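Local coordinates for protein TRAP dicarboxylate transporter, DctP subunit (PDB 4OVS) that binds succinate and, as a periplasmic solute-binding protein of the TRAP family, probably delivers dicarboxylates to its membrane transporter for uptake, at residues E208-N213 with G232-L237; D114-V119 with Y142-F147; L226-H231 with D277-I282; S212-K217 with E221-L226. One frame throughout, in Å; residues are numbered along the deposited sequence.

Interaction 1 (E208-N213 with G232-L237); sequences ENPLSN and GYLGYL. With SIN (succinic acid), chain C.
With chi1 at -71° in Asn-213 and -46° in Tyr-236, both side chains leave the backbone on the side opposite their own carbonyl carbon, and these torsions bring the amide and the phenol together at one succinate carboxylate. The site belongs to the ligand cleft of a TRAP solute-binding protein: helix 211-216, with Pro-210 at its N-cap position, faces strand 233-241 of the central sheet. Asn-213 ND2 donates to succinate O4 (2.9 Å) along a nearly straight N-H...O path of 164°, while Tyr-236 OH donates to the same O4 at 2.6 Å. The other carboxylate oxygen, O3, sits near the plane of the tyrosine ring, at its CE1 edge. Lys-40, Lys-93 and Arg-169 also hydrogen-bond to the ligand. A phenylalanine in place of Tyr-236 would probably leave O4 with one donor fewer and deprive the water that bridges to Asn-213 of a partner. Leu-234 CD1 packs on Pro-210 CD at 3.8 Å, and the same methyl, Leu-234 CD1, lies 4.0 Å from succinate C2. The water between Asn-213 and Tyr-236 donates to Tyr-236 OH at 2.7 Å and to Asn-213 OD1 at 2.9 Å, and also meets Ser-212 OG.

Interaction 2 (D114-V119 with Y142-F147); sequences DHLYKV and YWDAGF
Tyr-117 and Asp-144 meet at about a right angle: the phenol reaches across from helix 113-120 to strand 137-152, and its ring stands 83° from the plane of the carboxylate. The hydroxyl does the touching, with Tyr-117 OH 3.3 Å from Asp-144 CB. A chi1 of -176° turns the aspartate's carboxylate past the hydroxyl, so that CB comes nearest to it. A water closes the polar side of the contact. It lies at the edge of the tyrosine ring, in plane, and accepts from Tyr-117 OH at 2.5 Å while donating to Asp-144 OD2 at 3.0 Å.

The strand bearing the aspartate is interrupted just beyond it by a classic beta bulge, in which Ala-145 and Gly-146 both face Leu-234 of the antiparallel neighbour, strand 233-241. From that neighbour Tyr-233 OH is the partner of Asp-144 OD1, though the bond is modelled unusually short and its detail is doubtful. Lys-113 forms a salt bridge with OD2, and the negative charge of the buried carboxylate is probably offset by this lysine. Leu-116, one residue before the tyrosine, adds an apolar neighbour, its CD2 lying 4.2 Å from Asp-144 OD1. On the outer side of the helix, Lys-118 NZ forms a salt bridge with Asp-114 OD2 at 3.3 Å, its hydrogen bond weak, and another with the C-terminal carboxylate of Lys-332.

Interaction 3 (L226-H231 with D277-I282); sequences LTLSNH and DMLAKI
Leu-226 and Leu-228 meet Leu-279 and Ile-282 through aliphatic branches alone; the flat group of the neighbourhood is the imidazole of His-231, which is engaged at its edge. There Ser-229 OG lies in the ring plane, hydrogen-bonded to His-231 ND1 at 2.8 Å, and Glu-208 takes up NE2 on the ring's other nitrogen, so both nitrogens are held and the ring's rotation is fixed. The packing itself falls into two pairs. Leu-226 and Ile-282 cross at about a right angle, with Leu-226 CD2 touching Ile-282 CG2 at 4.1 Å. An inverse gamma turn centred on Leu-228, closed by Ser-229 N to Thr-227 O at 2.7 Å, presents the leucine to the long helix 253-289. Leu-228 CD1 lies 4.2 Å from Leu-279 CD1, a methyl that the extended first torsion of Leu-279 (chi1 177°) swings across to the turn. Ile-294 of the adjoining strand 293-295 touches both Leu-228 and Ile-282.

Interaction 4 (S212-K217 with E221-L226); sequences SNFYTK and EVQTDL
Phe-214 and Leu-226 join helix 211-216 to strand 225-227 through a CH-pi contact: Leu-226 CD1 lies over one face of the Phe-214 ring, 4.1 Å from its centroid and 15° off the normal. Ordinary apolar packing extends this, with Leu-226 CD2 3.9 Å from Phe-214 CE2 and, from the chain leading into the strand, Gln-223 CG 4.2 Å from Phe-214 CE1. With chi1 at -170° the phenylalanine ring is directed to the strand. Replacing Phe-214 by an alanine would probably open a gap under the Leu-226 methyls and leave Gln-223 CG without its aromatic neighbour.

The polar groups bond locally or to third parts of the chain. Thr-216 OG1 and N reach Ser-212 O from opposite faces of its carbonyl plane, the hydroxyl at 2.8 Å. Gln-223 NE2 turns back to Val-222 O at 3.0 Å, with the chain bent at chi2, while Ser-151 takes OE1. Thus the glutamine's amide is satisfied away from the ring, and dispersion between hydrocarbon surfaces accounts for the helix-to-strand contact.

How the interactions relate
Interaction 1 lies at the succinate site, its centre about 4 Å from that of the chain, and the others spread from it. Interaction 2 is centred about 10 Å from interaction 1; the two share the sheet through Tyr-236 N, hydrogen-bonded to Trp-143 O at 2.9 Å. On the other flank, interactions 3 and 4 have centres about 9 Å apart and share Leu-226, while Ile-282 CD1 meets Phe-214 CD2 at 3.9 Å, so long helix, short helix and strand 225-227 pack together. Interactions 1 and 4 share Ser-212 and Asn-213: the helix that presents Asn-213 to succinate also carries Phe-214, whose side chain is about 10 Å from the ligand.

Interaction 1 (E208-N213 with G232-L237)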
loop_
_atom_site.group_PDB
_atom_site.type_symbol
_atom_site.label_atom_id
_atom_site.label_comp_id
_atom_site.label_asym_id
_atom_site.label_seq_id
_atom_site.Cartn_x
_atom_site.Cartn_y
_atom_site.Cartn_z
ATOM N N GLU A 208 -5.006 -7.513 -7.225
ATOM C CA GLU A 208 -3.722 -6.909 -7.568
ATOM C C GLU A 208 -2.975 -6.658 -6.266
ATOM O O GLU A 208 -3.541 -6.112 -5.327
ATOM C CB GLU A 208 -3.941 -5.612 -8.317
ATOM C CG GLU A 208 -4.922 -4.650 -7.639
ATOM C CD GLU A 208 -4.831 -3.174 -8.175
ATOM O OE1 GLU A 208 -4.352 -2.942 -9.303
ATOM O OE2 GLU A 208 -5.230 -2.253 -7.449
ATOM N N ASN A 209 -1.726 -7.103 -6.196
ATOM C CA ASN A 209 -0.930 -6.975 -4.985
ATOM C C ASN A 209 0.542 -6.815 -5.277
ATOM O O ASN A 209 1.036 -7.300 -6.286
ATOM C CB ASN A 209 -1.053 -8.200 -4.099
ATOM C CG ASN A 209 -2.464 -8.430 -3.615
ATOM O OD1 ASN A 209 -3.218 -9.160 -4.238
ATOM N ND2 ASN A 209 -2.842 -7.760 -2.561
ATOM N N PRO A 210 1.254 -6.147 -4.365
ATOM C CA PRO A 210 2.693 -6.235 -4.389
ATOM C C PRO A 210 3.092 -7.638 -3.911
ATOM O O PRO A 210 2.285 -8.278 -3.271
ATOM C CB PRO A 210 3.118 -5.147 -3.419
ATOM C CG PRO A 210 1.980 -4.975 -2.526
ATOM C CD PRO A 210 0.766 -5.285 -3.278
ATOM N N LEU A 211 4.274 -8.116 -4.273
ATOM C CA LEU A 211 4.690 -9.501 -3.968
ATOM C C LEU A 211 4.740 -9.737 -2.476
ATOM O O LEU A 211 4.508 -10.857 -1.998
ATOM C CB LEU A 211 6.055 -9.832 -4.608
ATOM C CG LEU A 211 6.059 -9.878 -6.127
ATOM C CD1 LEU A 211 7.405 -10.415 -6.646
ATOM C CD2 LEU A 211 4.908 -10.743 -6.642
ATOM N N SER A 212 4.996 -8.669 -1.732
ATOM C CA SER A 212 5.097 -8.726 -0.282
ATOM C C SER A 212 3.787 -9.247 0.341
ATOM O O SER A 212 3.759 -10.221 1.084
ATOM C CB SER A 212 5.399 -7.293 0.228
ATOM O OG SER A 212 4.323 -6.375 -0.125
ATOM N N ASN A 213 2.682 -8.605 0.011
ATOM C CA ASN A 213 1.384 -9.041 0.510
ATOM C C ASN A 213 0.908 -10.370 -0.113
ATOM O O ASN A 213 0.287 -11.191 0.563
ATOM C CB ASN A 213 0.347 -7.962 0.265
ATOM C CG ASN A 213 0.535 -6.761 1.162
ATOM O OD1 ASN A 213 1.177 -6.824 2.220
ATOM N ND2 ASN A 213 -0.059 -5.659 0.767
ATOM N N GLY A 232 0.688 -0.890 -11.509
ATOM C CA GLY A 232 0.472 0.273 -10.648
ATOM C C GLY A 232 1.313 0.153 -9.379
ATOM O O GLY A 232 1.946 -0.894 -9.157
ATOM N N TYR A 233 1.322 1.186 -8.535
ATOM C CA TYR A 233 2.230 1.206 -7.371
ATOM C C TYR A 233 1.427 1.261 -6.067
ATOM O O TYR A 233 0.364 1.830 -6.033
ATOM C CB TYR A 233 3.243 2.395 -7.454
ATOM C CG TYR A 233 4.075 2.459 -6.203
ATOM C CD1 TYR A 233 5.174 1.623 -6.033
ATOM C CD2 TYR A 233 3.717 3.286 -5.153
ATOM C CE1 TYR A 233 5.917 1.616 -4.827
ATOM C CE2 TYR A 233 4.481 3.319 -3.963
ATOM C CZ TYR A 233 5.571 2.465 -3.817
ATOM O OH TYR A 233 6.278 2.444 -2.620
ATOM N N LEU A 234 1.962 0.672 -5.001
ATOM C CA LEU A 234 1.337 0.691 -3.696
ATOM C C LEU A 234 2.398 1.088 -2.666
ATOM O O LEU A 234 3.476 0.470 -2.574
ATOM C CB LEU A 234 0.737 -0.672 -3.365
ATOM C CG LEU A 234 -0.334 -0.759 -2.258
ATOM C CD1 LEU A 234 -1.085 -2.105 -2.364
ATOM C CD2 LEU A 234 0.279 -0.668 -0.870
ATOM N N GLY A 235 2.087 2.158 -1.937
ATOM C CA GLY A 235 2.928 2.685 -0.870
ATOM C C GLY A 235 2.074 3.280 0.249
ATOM O O GLY A 235 0.865 3.364 0.111
ATOM N N TYR A 236 2.732 3.747 1.309
ATOM C CA TYR A 236 2.066 4.162 2.534
ATOM C C TYR A 236 2.496 5.579 2.991
ATOM O O TYR A 236 3.595 6.030 2.701
ATOM C CB TYR A 236 2.450 3.183 3.632
ATOM C CG TYR A 236 2.388 1.710 3.263
ATOM C CD1 TYR A 236 1.164 1.061 3.190
ATOM C CD2 TYR A 236 3.545 0.958 3.019
ATOM C CE1 TYR A 236 1.057 -0.284 2.867
ATOM C CE2 TYR A 236 3.447 -0.423 2.706
ATOM C CZ TYR A 236 2.196 -1.024 2.652
ATOM O OH TYR A 236 2.021 -2.338 2.316
ATOM N N LEU A 237 1.616 6.261 3.717
ATOM C CA LEU A 237 1.954 7.505 4.399
ATOM C C LEU A 237 1.722 7.246 5.875
ATOM O O LEU A 237 0.628 6.843 6.290
ATOM C CB LEU A 237 1.115 8.664 3.917
ATOM C CG LEU A 237 1.323 9.936 4.768
ATOM C CD1 LEU A 237 2.729 10.481 4.643
ATOM C CD2 LEU A 237 0.326 10.977 4.394
HETATM C C1 SIN C . -4.273 -3.505 0.416
HETATM O O1 SIN C . -5.364 -3.119 0.923
HETATM O O2 SIN C . -4.190 -4.223 -0.603
HETATM C C2 SIN C . -2.985 -2.992 1.020
HETATM C C3 SIN C . -2.768 -3.503 2.437
HETATM C C4 SIN C . -1.484 -2.845 2.883
HETATM O O3 SIN C . -1.473 -1.965 3.788
HETATM O O4 SIN C . -0.427 -3.186 2.301
HETATM O O HOH W 1 3.255 -4.764 2.099
#

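Interaction 2 (D114-V119 with Y142-F147)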
loop_
_atom_site.group_PDB
_atom_site.type_symbol
_atom_site.label_atom_id
_atom_site.label_comp_id
_atom_site.label_asym_id
_atom_site.label_seq_id
_atom_site.Cartn_x
_atom_site.Cartn_y
_atom_site.Cartn_z
ATOM N N ASP A 114 13.373 4.924 -8.727
ATOM C CA ASP A 114 14.098 6.176 -8.776
ATOM C C ASP A 114 13.085 7.302 -8.986
ATOM O O ASP A 114 13.116 8.331 -8.312
ATOM C CB ASP A 114 15.131 6.124 -9.919
ATOM C CG ASP A 114 15.835 7.449 -10.135
ATOM O OD1 ASP A 114 16.786 7.761 -9.373
ATOM O OD2 ASP A 114 15.454 8.171 -11.086
ATOM N N HIS A 115 12.188 7.106 -9.949
ATOM C CA HIS A 115 11.146 8.084 -10.213
ATOM C C HIS A 115 10.311 8.322 -8.951
ATOM O O HIS A 115 10.143 9.456 -8.512
ATOM C CB HIS A 115 10.251 7.610 -11.358
ATOM C CG HIS A 115 9.231 8.623 -11.777
ATOM N ND1 HIS A 115 8.003 8.284 -12.307
ATOM C CD2 HIS A 115 9.251 9.973 -11.714
ATOM C CE1 HIS A 115 7.319 9.386 -12.569
ATOM N NE2 HIS A 115 8.063 10.423 -12.234
ATOM N N LEU A 116 9.813 7.232 -8.366
ATOM C CA LEU A 116 8.959 7.273 -7.181
ATOM C C LEU A 116 9.522 8.130 -6.057
ATOM O O LEU A 116 8.872 9.034 -5.513
ATOM C CB LEU A 116 8.788 5.845 -6.649
ATOM C CG LEU A 116 7.943 5.673 -5.384
ATOM C CD1 LEU A 116 6.515 5.874 -5.773
ATOM C CD2 LEU A 116 8.084 4.301 -4.697
ATOM N N TYR A 117 10.745 7.829 -5.661
ATOM C CA TYR A 117 11.307 8.507 -4.511
ATOM C C TYR A 117 11.551 10.020 -4.782
ATOM O O TYR A 117 11.416 10.843 -3.877
ATOM C CB TYR A 117 12.577 7.806 -4.062
ATOM C CG TYR A 117 12.302 6.577 -3.233
ATOM C CD1 TYR A 117 11.580 6.667 -2.051
ATOM C CD2 TYR A 117 12.750 5.320 -3.631
ATOM C CE1 TYR A 117 11.322 5.547 -1.284
ATOM C CE2 TYR A 117 12.493 4.196 -2.858
ATOM C CZ TYR A 117 11.800 4.318 -1.704
ATOM O OH TYR A 117 11.530 3.205 -0.949
ATOM N N LYS A 118 11.878 10.371 -6.030
ATOM C CA LYS A 118 12.005 11.767 -6.408
ATOM C C LYS A 118 10.665 12.478 -6.280
ATOM O O LYS A 118 10.617 13.662 -5.980
ATOM C CB LYS A 118 12.529 11.909 -7.838
ATOM C CG LYS A 118 14.047 11.668 -7.986
ATOM C CD LYS A 118 14.514 11.912 -9.416
ATOM C CE LYS A 118 15.930 11.338 -9.673
ATOM N NZ LYS A 118 16.355 11.336 -11.114
ATOM N N VAL A 119 9.576 11.774 -6.532
ATOM C CA VAL A 119 8.265 12.366 -6.336
ATOM C C VAL A 119 7.904 12.456 -4.855
ATOM O O VAL A 119 7.575 13.547 -4.344
ATOM C CB VAL A 119 7.200 11.609 -7.123
ATOM C CG1 VAL A 119 5.807 12.081 -6.739
ATOM C CG2 VAL A 119 7.429 11.814 -8.573
ATOM N N TYR A 142 6.722 8.930 3.935
ATOM C CA TYR A 142 6.303 7.863 3.053
ATOM C C TYR A 142 7.154 6.611 3.198
ATOM O O TYR A 142 8.400 6.699 3.298
ATOM C CB TYR A 142 6.379 8.316 1.607
ATOM C CG TYR A 142 5.439 9.450 1.255
ATOM C CD1 TYR A 142 4.102 9.212 1.083
ATOM C CD2 TYR A 142 5.898 10.737 1.054
ATOM C CE1 TYR A 142 3.227 10.216 0.732
ATOM C CE2 TYR A 142 5.014 11.772 0.711
ATOM C CZ TYR A 142 3.678 11.496 0.543
ATOM O OH TYR A 142 2.767 12.497 0.195
ATOM N N TRP A 143 6.450 5.469 3.184
ATOM C CA TRP A 143 7.004 4.105 3.166
ATOM C C TRP A 143 6.644 3.377 1.872
ATOM O O TRP A 143 5.637 3.701 1.252
ATOM C CB TRP A 143 6.459 3.314 4.339
ATOM C CG TRP A 143 7.025 3.630 5.684
ATOM C CD1 TRP A 143 7.785 4.705 6.030
ATOM C CD2 TRP A 143 6.823 2.881 6.882
ATOM N NE1 TRP A 143 8.117 4.634 7.370
ATOM C CE2 TRP A 143 7.536 3.520 7.911
ATOM C CE3 TRP A 143 6.138 1.684 7.182
ATOM C CZ2 TRP A 143 7.600 3.012 9.215
ATOM C CZ3 TRP A 143 6.217 1.191 8.449
ATOM C CH2 TRP A 143 6.947 1.840 9.454
ATOM N N ASP A 144 7.461 2.368 1.483
ATOM C CA ASP A 144 7.384 1.673 0.192
ATOM C C ASP A 144 6.790 0.263 0.426
ATOM O O ASP A 144 7.125 -0.371 1.424
ATOM C CB ASP A 144 8.816 1.446 -0.327
ATOM C CG ASP A 144 8.870 0.818 -1.691
ATOM O OD1 ASP A 144 7.852 0.771 -2.415
ATOM O OD2 ASP A 144 9.987 0.375 -2.077
ATOM N N ALA A 145 5.923 -0.182 -0.466
ATOM C CA ALA A 145 5.582 -1.599 -0.552
ATOM C C ALA A 145 6.189 -2.142 -1.814
ATOM O O ALA A 145 7.176 -2.823 -1.744
ATOM C CB ALA A 145 4.036 -1.864 -0.495
ATOM N N GLY A 146 5.578 -1.834 -2.965
ATOM C CA GLY A 146 6.137 -2.178 -4.234
ATOM C C GLY A 146 5.113 -2.032 -5.337
ATOM O O GLY A 146 3.969 -1.661 -5.105
ATOM N N PHE A 147 5.541 -2.343 -6.552
ATOM C CA PHE A 147 4.643 -2.380 -7.677
ATOM C C PHE A 147 3.717 -3.596 -7.587
ATOM O O PHE A 147 4.059 -4.609 -6.991
ATOM C CB PHE A 147 5.439 -2.389 -8.979
ATOM C CG PHE A 147 6.059 -1.071 -9.302
ATOM C CD1 PHE A 147 5.352 -0.105 -10.011
ATOM C CD2 PHE A 147 7.325 -0.782 -8.872
ATOM C CE1 PHE A 147 5.912 1.096 -10.292
ATOM C CE2 PHE A 147 7.883 0.425 -9.153
ATOM C CZ PHE A 147 7.174 1.367 -9.873
HETATM O O HOH W 2 12.784 1.105 -1.262
#

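Interaction 3 (L226-H231 with D277-I282)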
loop_
_atom_site.group_PDB
_atom_site.type_symbol
_atom_site.label_atom_id
_atom_site.label_comp_id
_atom_site.label_asym_id
_atom_site.label_seq_id
_atom_site.Cartn_x
_atom_site.Cartn_y
_atom_site.Cartn_z
ATOM N N LEU A 226 -0.412 -15.958 -11.564
ATOM C CA LEU A 226 0.167 -14.657 -11.235
ATOM C C LEU A 226 0.884 -14.054 -12.433
ATOM O O LEU A 226 1.732 -14.702 -13.057
ATOM C CB LEU A 226 1.174 -14.782 -10.077
ATOM C CG LEU A 226 1.959 -13.513 -9.727
ATOM C CD1 LEU A 226 1.101 -12.469 -9.106
ATOM C CD2 LEU A 226 3.115 -13.838 -8.771
ATOM N N THR A 227 0.561 -12.804 -12.746
ATOM C CA THR A 227 1.209 -12.105 -13.846
ATOM C C THR A 227 2.024 -10.937 -13.339
ATOM O O THR A 227 1.516 -10.056 -12.642
ATOM C CB THR A 227 0.169 -11.624 -14.884
ATOM O OG1 THR A 227 -0.449 -12.762 -15.469
ATOM C CG2 THR A 227 0.806 -10.836 -15.975
ATOM N N LEU A 228 3.306 -10.927 -13.678
ATOM C CA LEU A 228 4.191 -9.847 -13.217
ATOM C C LEU A 228 3.959 -8.593 -14.073
ATOM O O LEU A 228 4.749 -8.220 -14.929
ATOM C CB LEU A 228 5.649 -10.306 -13.200
ATOM C CG LEU A 228 5.912 -11.537 -12.318
ATOM C CD1 LEU A 228 7.329 -11.999 -12.392
ATOM C CD2 LEU A 228 5.580 -11.310 -10.894
ATOM N N SER A 229 2.820 -7.968 -13.825
ATOM C CA SER A 229 2.341 -6.841 -14.619
ATOM C C SER A 229 2.911 -5.486 -14.206
ATOM O O SER A 229 3.034 -4.594 -15.021
ATOM C CB SER A 229 0.825 -6.792 -14.542
ATOM O OG SER A 229 0.388 -6.836 -13.205
ATOM N N ASN A 230 3.249 -5.311 -12.940
ATOM C CA ASN A 230 3.850 -4.053 -12.541
ATOM C C ASN A 230 3.025 -2.867 -12.986
ATOM O O ASN A 230 3.550 -1.851 -13.349
ATOM C CB ASN A 230 5.252 -3.936 -13.145
ATOM C CG ASN A 230 6.227 -4.860 -12.492
ATOM O OD1 ASN A 230 6.596 -4.671 -11.347
ATOM N ND2 ASN A 230 6.638 -5.888 -13.209
ATOM N N HIS A 231 1.714 -2.982 -12.914
ATOM C CA HIS A 231 0.882 -2.057 -13.656
ATOM C C HIS A 231 0.513 -0.830 -12.828
ATOM O O HIS A 231 0.075 0.163 -13.377
ATOM C CB HIS A 231 -0.354 -2.798 -14.128
ATOM C CG HIS A 231 -1.178 -3.294 -13.001
ATOM N ND1 HIS A 231 -0.967 -4.517 -12.403
ATOM C CD2 HIS A 231 -2.156 -2.688 -12.294
ATOM C CE1 HIS A 231 -1.822 -4.665 -11.405
ATOM N NE2 HIS A 231 -2.545 -3.564 -11.315
ATOM N N ASP A 277 13.487 -11.412 -2.889
ATOM C CA ASP A 277 13.183 -12.428 -1.891
ATOM C C ASP A 277 11.791 -13.049 -2.121
ATOM O O ASP A 277 11.639 -14.251 -2.096
ATOM C CB ASP A 277 13.253 -11.794 -0.506
ATOM C CG ASP A 277 13.076 -12.794 0.612
ATOM O OD1 ASP A 277 13.383 -13.992 0.408
ATOM O OD2 ASP A 277 12.642 -12.370 1.712
HETATM N N MSE A 278 10.766 -12.213 -2.311
HETATM C CA MSE A 278 9.395 -12.717 -2.427
HETATM C C MSE A 278 9.242 -13.532 -3.729
HETATM O O MSE A 278 8.510 -14.545 -3.774
HETATM C CB MSE A 278 8.413 -11.538 -2.357
HETATM C CG MSE A 278 8.433 -10.860 -0.999
HETATM SE SE MSE A 278 7.671 -12.133 0.315
HETATM C CE MSE A 278 9.173 -12.454 1.530
ATOM N N LEU A 279 9.957 -13.128 -4.787
ATOM C CA LEU A 279 9.769 -13.805 -6.071
ATOM C C LEU A 279 10.389 -15.198 -5.945
ATOM O O LEU A 279 9.806 -16.177 -6.355
ATOM C CB LEU A 279 10.324 -13.021 -7.237
ATOM C CG LEU A 279 10.245 -13.667 -8.629
ATOM C CD1 LEU A 279 8.821 -13.913 -8.998
ATOM C CD2 LEU A 279 10.908 -12.789 -9.670
ATOM N N ALA A 280 11.506 -15.304 -5.254
ATOM C CA ALA A 280 12.084 -16.623 -5.007
ATOM C C ALA A 280 11.113 -17.522 -4.221
ATOM O O ALA A 280 10.958 -18.701 -4.515
ATOM C CB ALA A 280 13.380 -16.486 -4.265
ATOM N N LYS A 281 10.466 -16.984 -3.203
ATOM C CA LYS A 281 9.571 -17.818 -2.388
ATOM C C LYS A 281 8.316 -18.234 -3.156
ATOM O O LYS A 281 7.844 -19.388 -3.071
ATOM C CB LYS A 281 9.201 -17.088 -1.095
ATOM C CG LYS A 281 10.309 -17.019 -0.051
ATOM C CD LYS A 281 9.927 -16.001 1.038
ATOM C CE LYS A 281 10.981 -15.825 2.159
ATOM N NZ LYS A 281 11.438 -17.142 2.667
ATOM N N ILE A 282 7.751 -17.305 -3.913
ATOM C CA ILE A 282 6.592 -17.631 -4.730
ATOM C C ILE A 282 6.951 -18.674 -5.806
ATOM O O ILE A 282 6.178 -19.605 -6.080
ATOM C CB ILE A 282 6.008 -16.341 -5.290
ATOM C CG1 ILE A 282 5.525 -15.508 -4.130
ATOM C CG2 ILE A 282 4.879 -16.580 -6.309
ATOM C CD1 ILE A 282 5.404 -14.120 -4.458
#

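Interaction 4 (S212-K217 with E221-L226)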
loop_
_atom_site.group_PDB
_atom_site.type_symbol
_atom_site.label_atom_id
_atom_site.label_comp_id
_atom_site.label_asym_id
_atom_site.label_seq_id
_atom_site.Cartn_x
_atom_site.Cartn_y
_atom_site.Cartn_z
ATOM N N SER A 212 4.996 -8.669 -1.732
ATOM C CA SER A 212 5.097 -8.726 -0.282
ATOM C C SER A 212 3.787 -9.247 0.341
ATOM O O SER A 212 3.759 -10.221 1.084
ATOM C CB SER A 212 5.399 -7.293 0.228
ATOM O OG SER A 212 4.323 -6.375 -0.125
ATOM N N ASN A 213 2.682 -8.605 0.011
ATOM C CA ASN A 213 1.384 -9.041 0.510
ATOM C C ASN A 213 0.908 -10.370 -0.113
ATOM O O ASN A 213 0.287 -11.191 0.563
ATOM C CB ASN A 213 0.347 -7.962 0.265
ATOM C CG ASN A 213 0.535 -6.761 1.162
ATOM O OD1 ASN A 213 1.177 -6.824 2.220
ATOM N ND2 ASN A 213 -0.059 -5.659 0.767
ATOM N N PHE A 214 1.205 -10.567 -1.386
ATOM C CA PHE A 214 0.798 -11.763 -2.106
ATOM C C PHE A 214 1.273 -13.023 -1.388
ATOM O O PHE A 214 0.509 -13.947 -1.224
ATOM C CB PHE A 214 1.324 -11.726 -3.540
ATOM C CG PHE A 214 0.762 -12.783 -4.433
ATOM C CD1 PHE A 214 -0.528 -12.695 -4.907
ATOM C CD2 PHE A 214 1.554 -13.847 -4.834
ATOM C CE1 PHE A 214 -1.060 -13.687 -5.740
ATOM C CE2 PHE A 214 1.035 -14.857 -5.664
ATOM C CZ PHE A 214 -0.264 -14.770 -6.123
ATOM N N TYR A 215 2.512 -13.052 -0.919
ATOM C CA TYR A 215 3.026 -14.270 -0.284
ATOM C C TYR A 215 2.757 -14.351 1.215
ATOM O O TYR A 215 2.324 -15.368 1.714
ATOM C CB TYR A 215 4.527 -14.432 -0.572
ATOM C CG TYR A 215 5.148 -15.674 -0.004
ATOM C CD1 TYR A 215 5.125 -16.855 -0.710
ATOM C CD2 TYR A 215 5.765 -15.665 1.221
ATOM C CE1 TYR A 215 5.694 -18.029 -0.195
ATOM C CE2 TYR A 215 6.344 -16.827 1.749
ATOM C CZ TYR A 215 6.309 -17.990 1.027
ATOM O OH TYR A 215 6.871 -19.125 1.528
ATOM N N THR A 216 3.012 -13.277 1.936
ATOM C CA THR A 216 2.834 -13.243 3.382
ATOM C C THR A 216 1.402 -13.443 3.842
ATOM O O THR A 216 1.204 -13.924 4.951
ATOM C CB THR A 216 3.352 -11.969 4.026
ATOM O OG1 THR A 216 2.635 -10.834 3.521
ATOM C CG2 THR A 216 4.861 -11.829 3.745
ATOM N N LYS A 217 0.409 -13.149 2.994
ATOM C CA LYS A 217 -0.960 -13.413 3.346
ATOM C C LYS A 217 -1.490 -14.654 2.680
ATOM O O LYS A 217 -2.665 -14.898 2.769
ATOM C CB LYS A 217 -1.895 -12.283 2.955
ATOM C CG LYS A 217 -1.571 -10.984 3.580
ATOM C CD LYS A 217 -1.722 -11.037 5.123
ATOM C CE LYS A 217 -3.134 -11.067 5.601
ATOM N NZ LYS A 217 -3.087 -10.926 7.068
ATOM N N GLU A 221 -1.641 -19.209 -2.270
ATOM C CA GLU A 221 -2.221 -20.517 -2.045
ATOM C C GLU A 221 -3.643 -20.582 -2.543
ATOM O O GLU A 221 -4.216 -21.670 -2.685
ATOM C CB GLU A 221 -2.118 -20.896 -0.557
ATOM C CG GLU A 221 -0.683 -20.912 -0.145
ATOM C CD GLU A 221 -0.454 -21.433 1.249
ATOM O OE1 GLU A 221 0.724 -21.686 1.612
ATOM O OE2 GLU A 221 -1.439 -21.560 1.974
ATOM N N VAL A 222 -4.228 -19.422 -2.818
ATOM C CA VAL A 222 -5.605 -19.371 -3.299
ATOM C C VAL A 222 -5.747 -18.689 -4.671
ATOM O O VAL A 222 -6.829 -18.253 -5.031
ATOM C CB VAL A 222 -6.557 -18.724 -2.251
ATOM C CG1 VAL A 222 -6.757 -19.673 -1.077
ATOM C CG2 VAL A 222 -6.003 -17.395 -1.779
ATOM N N GLN A 223 -4.672 -18.664 -5.448
ATOM C CA GLN A 223 -4.678 -18.170 -6.846
ATOM C C GLN A 223 -3.881 -19.127 -7.732
ATOM O O GLN A 223 -2.835 -19.614 -7.306
ATOM C CB GLN A 223 -4.006 -16.791 -6.914
ATOM C CG GLN A 223 -4.706 -15.702 -6.186
ATOM C CD GLN A 223 -5.932 -15.195 -6.946
ATOM O OE1 GLN A 223 -5.945 -14.085 -7.447
ATOM N NE2 GLN A 223 -6.971 -15.977 -6.971
ATOM N N THR A 224 -4.360 -19.387 -8.953
ATOM C CA THR A 224 -3.763 -20.374 -9.845
ATOM C C THR A 224 -2.800 -19.709 -10.852
ATOM O O THR A 224 -1.939 -20.392 -11.439
ATOM C CB THR A 224 -4.840 -21.158 -10.605
ATOM O OG1 THR A 224 -5.629 -20.269 -11.402
ATOM C CG2 THR A 224 -5.765 -21.838 -9.636
ATOM N N ASP A 225 -2.921 -18.385 -11.011
ATOM C CA ASP A 225 -2.111 -17.632 -11.966
ATOM C C ASP A 225 -1.714 -16.254 -11.467
ATOM O O ASP A 225 -2.570 -15.482 -11.030
ATOM C CB ASP A 225 -2.857 -17.486 -13.299
ATOM C CG ASP A 225 -3.070 -18.837 -14.000
ATOM O OD1 ASP A 225 -4.101 -19.468 -13.743
ATOM O OD2 ASP A 225 -2.200 -19.269 -14.798
ATOM N N LEU A 226 -0.412 -15.958 -11.564
ATOM C CA LEU A 226 0.167 -14.657 -11.235
ATOM C C LEU A 226 0.884 -14.054 -12.433
ATOM O O LEU A 226 1.732 -14.702 -13.057
ATOM C CB LEU A 226 1.174 -14.782 -10.077
ATOM C CG LEU A 226 1.959 -13.513 -9.727
ATOM C CD1 LEU A 226 1.101 -12.469 -9.106
ATOM C CD2 LEU A 226 3.115 -13.838 -8.771
#